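Local structure of cAMP factor (Mobiluncus curtisii, 6JLC) at residues D16-A21 and A73-I78; F45-E50 and R113-G118. The protein probably acts as a pore-forming toxin of the CAMP factor family in haemolytic reactions, the present chain being the C-terminal, all-helical part of the longer protein. One frame throughout, in Å; residues are numbered along the deposited sequence.

Contact 1: residues D16-A21 and A73-I78; sequences DDINAA and ARTHLI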
loop_
_atom_site.group_PDB
_atom_site.type_symbol
_atom_site.label_atom_id
_atom_site.label_comp_id
_atom_site.label_asym_id
_atom_site.label_seq_id
_atom_site.Cartn_x
_atom_site.Cartn_y
_atom_site.Cartn_z
ATOM N N ASP A 16 -17.029 2.463 -10.663
ATOM C CA ASP A 16 -15.914 1.625 -11.091
ATOM C C ASP A 16 -14.581 2.217 -10.646
ATOM O O ASP A 16 -13.681 1.479 -10.221
ATOM C CB ASP A 16 -15.917 1.452 -12.614
ATOM C CG ASP A 16 -17.156 0.725 -13.134
ATOM O OD1 ASP A 16 -17.883 0.101 -12.330
ATOM O OD2 ASP A 16 -17.403 0.791 -14.358
ATOM N N ASP A 17 -14.427 3.543 -10.772
ATOM C CA ASP A 17 -13.171 4.188 -10.383
ATOM C C ASP A 17 -12.936 4.072 -8.889
ATOM O O ASP A 17 -11.798 3.861 -8.443
ATOM C CB ASP A 17 -13.168 5.668 -10.781
ATOM C CG ASP A 17 -13.191 5.870 -12.287
ATOM O OD1 ASP A 17 -12.900 4.900 -13.023
ATOM O OD2 ASP A 17 -13.508 6.996 -12.721
ATOM N N ILE A 18 -13.998 4.221 -8.101
ATOM C CA ILE A 18 -13.871 4.084 -6.654
ATOM C C ILE A 18 -13.474 2.658 -6.295
ATOM O O ILE A 18 -12.547 2.430 -5.508
ATOM C CB ILE A 18 -15.182 4.494 -5.964
ATOM C CG1 ILE A 18 -15.420 5.998 -6.144
ATOM C CG2 ILE A 18 -15.135 4.116 -4.494
ATOM C CD1 ILE A 18 -16.852 6.402 -5.916
ATOM N N ASN A 19 -14.154 1.672 -6.884
ATOM C CA ASN A 19 -13.846 0.283 -6.544
ATOM C C ASN A 19 -12.418 -0.088 -6.938
ATOM O O ASN A 19 -11.727 -0.802 -6.196
ATOM C CB ASN A 19 -14.862 -0.654 -7.193
ATOM C CG ASN A 19 -16.229 -0.563 -6.537
ATOM O OD1 ASN A 19 -16.336 -0.251 -5.350
ATOM N ND2 ASN A 19 -17.277 -0.837 -7.303
ATOM N N ALA A 20 -11.943 0.411 -8.081
ATOM C CA ALA A 20 -10.551 0.182 -8.461
ATOM C C ALA A 20 -9.585 0.820 -7.464
ATOM O O ALA A 20 -8.554 0.226 -7.127
ATOM C CB ALA A 20 -10.290 0.707 -9.870
ATOM N N ALA A 21 -9.887 2.037 -6.994
ATOM C CA ALA A 21 -9.041 2.660 -5.982
ATOM C C ALA A 21 -9.026 1.834 -4.706
ATOM O O ALA A 21 -7.970 1.632 -4.096
ATOM C CB ALA A 21 -9.523 4.082 -5.682
ATOM N N ALA A 73 -16.734 15.326 -6.242
ATOM C CA ALA A 73 -15.532 15.742 -5.522
ATOM C C ALA A 73 -15.074 14.651 -4.552
ATOM O O ALA A 73 -13.873 14.365 -4.455
ATOM C CB ALA A 73 -15.783 17.069 -4.788
ATOM N N ARG A 74 -16.013 14.012 -3.838
ATOM C CA ARG A 74 -15.629 12.890 -2.978
ATOM C C ARG A 74 -15.048 11.747 -3.803
ATOM O O ARG A 74 -14.073 11.102 -3.393
ATOM C CB ARG A 74 -16.821 12.391 -2.150
ATOM C CG ARG A 74 -17.310 13.356 -1.057
ATOM C CD ARG A 74 -18.273 12.679 -0.045
ATOM N NE ARG A 74 -19.162 13.627 0.670
ATOM C CZ ARG A 74 -18.926 14.144 1.871
ATOM N NH1 ARG A 74 -17.813 13.854 2.525
ATOM N NH2 ARG A 74 -19.799 14.974 2.425
ATOM N N THR A 75 -15.647 11.480 -4.972
ATOM C CA THR A 75 -15.149 10.432 -5.861
ATOM C C THR A 75 -13.721 10.730 -6.295
ATOM O O THR A 75 -12.838 9.871 -6.197
ATOM C CB THR A 75 -16.069 10.301 -7.083
ATOM O OG1 THR A 75 -17.364 9.846 -6.661
ATOM C CG2 THR A 75 -15.498 9.324 -8.092
ATOM N N HIS A 76 -13.478 11.950 -6.785
ATOM C CA HIS A 76 -12.129 12.317 -7.203
ATOM C C HIS A 76 -11.135 12.207 -6.055
ATOM O O HIS A 76 -9.984 11.814 -6.269
ATOM C CB HIS A 76 -12.113 13.727 -7.790
ATOM C CG HIS A 76 -12.953 13.851 -9.019
ATOM N ND1 HIS A 76 -13.748 14.951 -9.278
ATOM C CD2 HIS A 76 -13.167 12.987 -10.039
ATOM C CE1 HIS A 76 -14.385 14.769 -10.420
ATOM N NE2 HIS A 76 -14.057 13.580 -10.899
ATOM N N LEU A 77 -11.555 12.540 -4.829
ATOM C CA LEU A 77 -10.611 12.480 -3.712
ATOM C C LEU A 77 -10.261 11.034 -3.346
ATOM O O LEU A 77 -9.094 10.719 -3.075
ATOM C CB LEU A 77 -11.166 13.238 -2.504
ATOM C CG LEU A 77 -10.274 13.305 -1.248
ATOM C CD1 LEU A 77 -8.863 13.819 -1.551
ATOM C CD2 LEU A 77 -10.938 14.222 -0.212
ATOM N N ILE A 78 -11.250 10.134 -3.338
ATOM C CA ILE A 78 -10.928 8.730 -3.088
ATOM C C ILE A 78 -9.966 8.208 -4.146
ATOM O O ILE A 78 -8.989 7.519 -3.826
ATOM C CB ILE A 78 -12.214 7.886 -3.003
ATOM C CG1 ILE A 78 -12.963 8.274 -1.720
ATOM C CG2 ILE A 78 -11.873 6.400 -2.967
ATOM C CD1 ILE A 78 -14.155 7.422 -1.392
#

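Contact 2: residues F45-E50 and R113-G118; sequences FATATE and RVANIG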
loop_
_atom_site.group_PDB
_atom_site.type_symbol
_atom_site.label_atom_id
_atom_site.label_comp_id
_atom_site.label_asym_id
_atom_site.label_seq_id
_atom_site.Cartn_x
_atom_site.Cartn_y
_atom_site.Cartn_z
ATOM N N PHE A 45 -12.673 2.973 3.668
ATOM C CA PHE A 45 -13.416 1.925 2.968
ATOM C C PHE A 45 -14.911 2.024 3.251
ATOM O O PHE A 45 -15.737 1.801 2.357
ATOM C CB PHE A 45 -12.883 0.538 3.356
ATOM C CG PHE A 45 -11.431 0.297 2.968
ATOM C CD1 PHE A 45 -10.902 0.835 1.800
ATOM C CD2 PHE A 45 -10.605 -0.486 3.768
ATOM C CE1 PHE A 45 -9.569 0.612 1.445
ATOM C CE2 PHE A 45 -9.282 -0.720 3.421
ATOM C CZ PHE A 45 -8.759 -0.175 2.258
ATOM N N ALA A 46 -15.278 2.357 4.490
ATOM C CA ALA A 46 -16.687 2.540 4.805
ATOM C C ALA A 46 -17.269 3.714 4.027
ATOM O O ALA A 46 -18.402 3.640 3.537
ATOM C CB ALA A 46 -16.869 2.749 6.313
ATOM N N THR A 47 -16.513 4.812 3.911
ATOM C CA THR A 47 -16.980 5.954 3.132
ATOM C C THR A 47 -17.130 5.582 1.665
ATOM O O THR A 47 -18.083 6.003 0.999
ATOM C CB THR A 47 -16.008 7.127 3.289
ATOM O OG1 THR A 47 -15.931 7.489 4.667
ATOM C CG2 THR A 47 -16.480 8.334 2.502
ATOM N N ALA A 48 -16.191 4.792 1.142
ATOM C CA ALA A 48 -16.261 4.385 -0.256
ATOM C C ALA A 48 -17.533 3.599 -0.524
ATOM O O ALA A 48 -18.186 3.769 -1.563
ATOM C CB ALA A 48 -15.028 3.552 -0.607
ATOM N N THR A 49 -17.918 2.753 0.433
ATOM C CA THR A 49 -19.157 2.002 0.315
ATOM C C THR A 49 -20.371 2.918 0.307
ATOM O O THR A 49 -21.288 2.735 -0.502
ATOM C CB THR A 49 -19.232 0.991 1.456
ATOM O OG1 THR A 49 -18.127 0.088 1.330
ATOM C CG2 THR A 49 -20.525 0.207 1.375
ATOM N N GLU A 50 -20.402 3.908 1.200
ATOM C CA GLU A 50 -21.516 4.848 1.198
ATOM C C GLU A 50 -21.571 5.612 -0.116
ATOM O O GLU A 50 -22.657 5.875 -0.646
ATOM C CB GLU A 50 -21.385 5.819 2.378
ATOM C CG GLU A 50 -21.558 5.134 3.709
ATOM C CD GLU A 50 -21.358 6.061 4.898
ATOM O OE1 GLU A 50 -20.995 7.247 4.707
ATOM O OE2 GLU A 50 -21.559 5.584 6.031
ATOM N N ARG A 113 -11.481 14.160 5.836
ATOM C CA ARG A 113 -12.342 15.093 5.111
ATOM C C ARG A 113 -13.356 14.357 4.241
ATOM O O ARG A 113 -14.538 14.708 4.222
ATOM C CB ARG A 113 -11.501 16.048 4.258
ATOM C CG ARG A 113 -12.264 17.276 3.745
ATOM C CD ARG A 113 -12.781 18.128 4.898
ATOM N NE ARG A 113 -11.689 18.912 5.487
ATOM C CZ ARG A 113 -11.788 19.665 6.584
ATOM N NH1 ARG A 113 -12.938 19.758 7.248
ATOM N NH2 ARG A 113 -10.716 20.328 7.026
ATOM N N VAL A 114 -12.916 13.336 3.494
ATOM C CA VAL A 114 -13.863 12.695 2.581
ATOM C C VAL A 114 -14.984 11.988 3.345
ATOM O O VAL A 114 -16.088 11.812 2.807
ATOM C CB VAL A 114 -13.115 11.754 1.614
ATOM C CG1 VAL A 114 -12.823 10.418 2.264
ATOM C CG2 VAL A 114 -13.909 11.577 0.306
ATOM N N ALA A 115 -14.746 11.607 4.600
ATOM C CA ALA A 115 -15.770 10.986 5.429
ATOM C C ALA A 115 -16.609 11.999 6.197
ATOM O O ALA A 115 -17.599 11.611 6.832
ATOM C CB ALA A 115 -15.128 10.024 6.427
ATOM N N ASN A 116 -16.248 13.274 6.143
ATOM C CA ASN A 116 -16.845 14.294 7.003
ATOM C C ASN A 116 -18.191 14.728 6.419
ATOM O O ASN A 116 -18.250 15.181 5.271
ATOM C CB ASN A 116 -15.872 15.473 7.120
ATOM C CG ASN A 116 -16.245 16.448 8.227
ATOM O OD1 ASN A 116 -17.401 16.855 8.344
ATOM N ND2 ASN A 116 -15.259 16.839 9.038
ATOM N N ILE A 117 -19.273 14.588 7.192
ATOM C CA ILE A 117 -20.589 14.977 6.698
ATOM C C ILE A 117 -20.702 16.477 6.429
ATOM O O ILE A 117 -21.638 16.903 5.746
ATOM C CB ILE A 117 -21.699 14.515 7.664
ATOM C CG1 ILE A 117 -21.393 15.014 9.082
ATOM C CG2 ILE A 117 -21.841 12.991 7.591
ATOM C CD1 ILE A 117 -22.575 15.552 9.799
ATOM N N GLY A 118 -19.760 17.287 6.912
ATOM C CA GLY A 118 -19.748 18.706 6.601
ATOM C C GLY A 118 -18.817 19.129 5.475
ATOM O O GLY A 118 -18.690 20.328 5.213
#

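Contact 1: residues D16-A21 and A73-I78
The flat group at the meeting of Ala21 and Ile78 is a backbone carbonyl: Ala21 CB lies 3.9 Å from Ile78 O, and the same methyl stands 4.3 Å from Ile78 CG2. No aromatic ring enters this interface. Its flat polar groups, the carboxylate of Asp17 and the imidazole of His76, stay at the margin, with Asp17 OD2 6.9 Å from His76 NE2, so any electrostatic attraction between them is probably weak.

The closer fit is made by Ile18 and Thr75, whose side chains cross at about a right angle. With CG1 beside the backbone N (chi1 -67°) and the chain then extended (chi2 161°), the isoleucine carries its terminal methyl across to the threonine, although the side chain leaves the backbone at a slant to the other helix. There Ile18 CD1 touches Thr75 OG1 at 3.6 Å, while Ile18 CG1 rests against Thr75 CG2 at 3.9 Å. The hydroxyl makes no hydrogen bond across the interface; it is bonded to Ile71 O, one turn back on its own helix, so it is satisfied locally and needs no partner across the contact. The other branch of the isoleucine, CG2, meets Ile78 CG2 at 4.3 Å, so Ile18 touches both Thr75 and Ile78.

Here the short helix segments approach to 9.4 Å at an angle of 29°, running in the same general direction, a roughly parallel pair. Within the helical bundle, helix 41-59 packs against this joint, with Leu51 touching both Ile18 and Thr75, and Leu55 touching Ile18. Ile78 also reaches Val114 of helix 97-114, and Leu77 packs on helices 97-114 and 121-139.

Contact 2: residues F45-E50 and R113-G118
The C-terminal end of helix 97-114 and the turn that follows it meet the flank of helix 41-59, where Thr47 faces Val114 and Ala115. Both branches of the threonine take part. Its OG1 lies 3.2 Å from Ala115 CB, a close approach, and its CG2 sits 3.5 Å from Val114 O and 4.2 Å from Val114 CG1. With chi1 at -60°, OG1 stands beside the backbone N and is hydrogen-bonded to Lys43 O, so the hydroxyl is satisfied within its own helix, and van der Waals contact alone joins the segments. The carbonyl oxygen of Val114, touched by the threonine methyl, also accepts a hydrogen bond from the guanidinium group of Arg74, on helix 68-91.

Beyond the helix end the chain forms an Asx turn: Gly118 N donates to Asn116 OD1 at 2.8 Å, in the carbonyl plane on a lone pair, with an N-H...O angle of 156°.

Helix 68-91 also adjoins helix 41-59, with Ile78 touching Ala48. Helix 41-59 also meets helix 8-31, through Phe45 and Ala48, while Arg113 packs on helix 121-139.

Overall arrangement
Both contacts are buried and make no hydrogen bond between their segments, and each uses a threonine whose hydroxyl bonds to a carbonyl of its own helix. All four touching residues of contact 1 are buried, whereas Ala115 in contact 2 is partly exposed. Contact 1 joins two continuous helices over a broader area, 212 Å² against 113 Å², with aliphatic pairs of Ile18 and Ala21 on Ile78. In contact 2, farther from the chain's centre, one threonine meets a carbonyl and a methyl. Their centres lie about 11 Å apart, and Arg74 NH1 probably also donates to Asn116 O. Their segments alternate along the chain, and between them they bring together four helices.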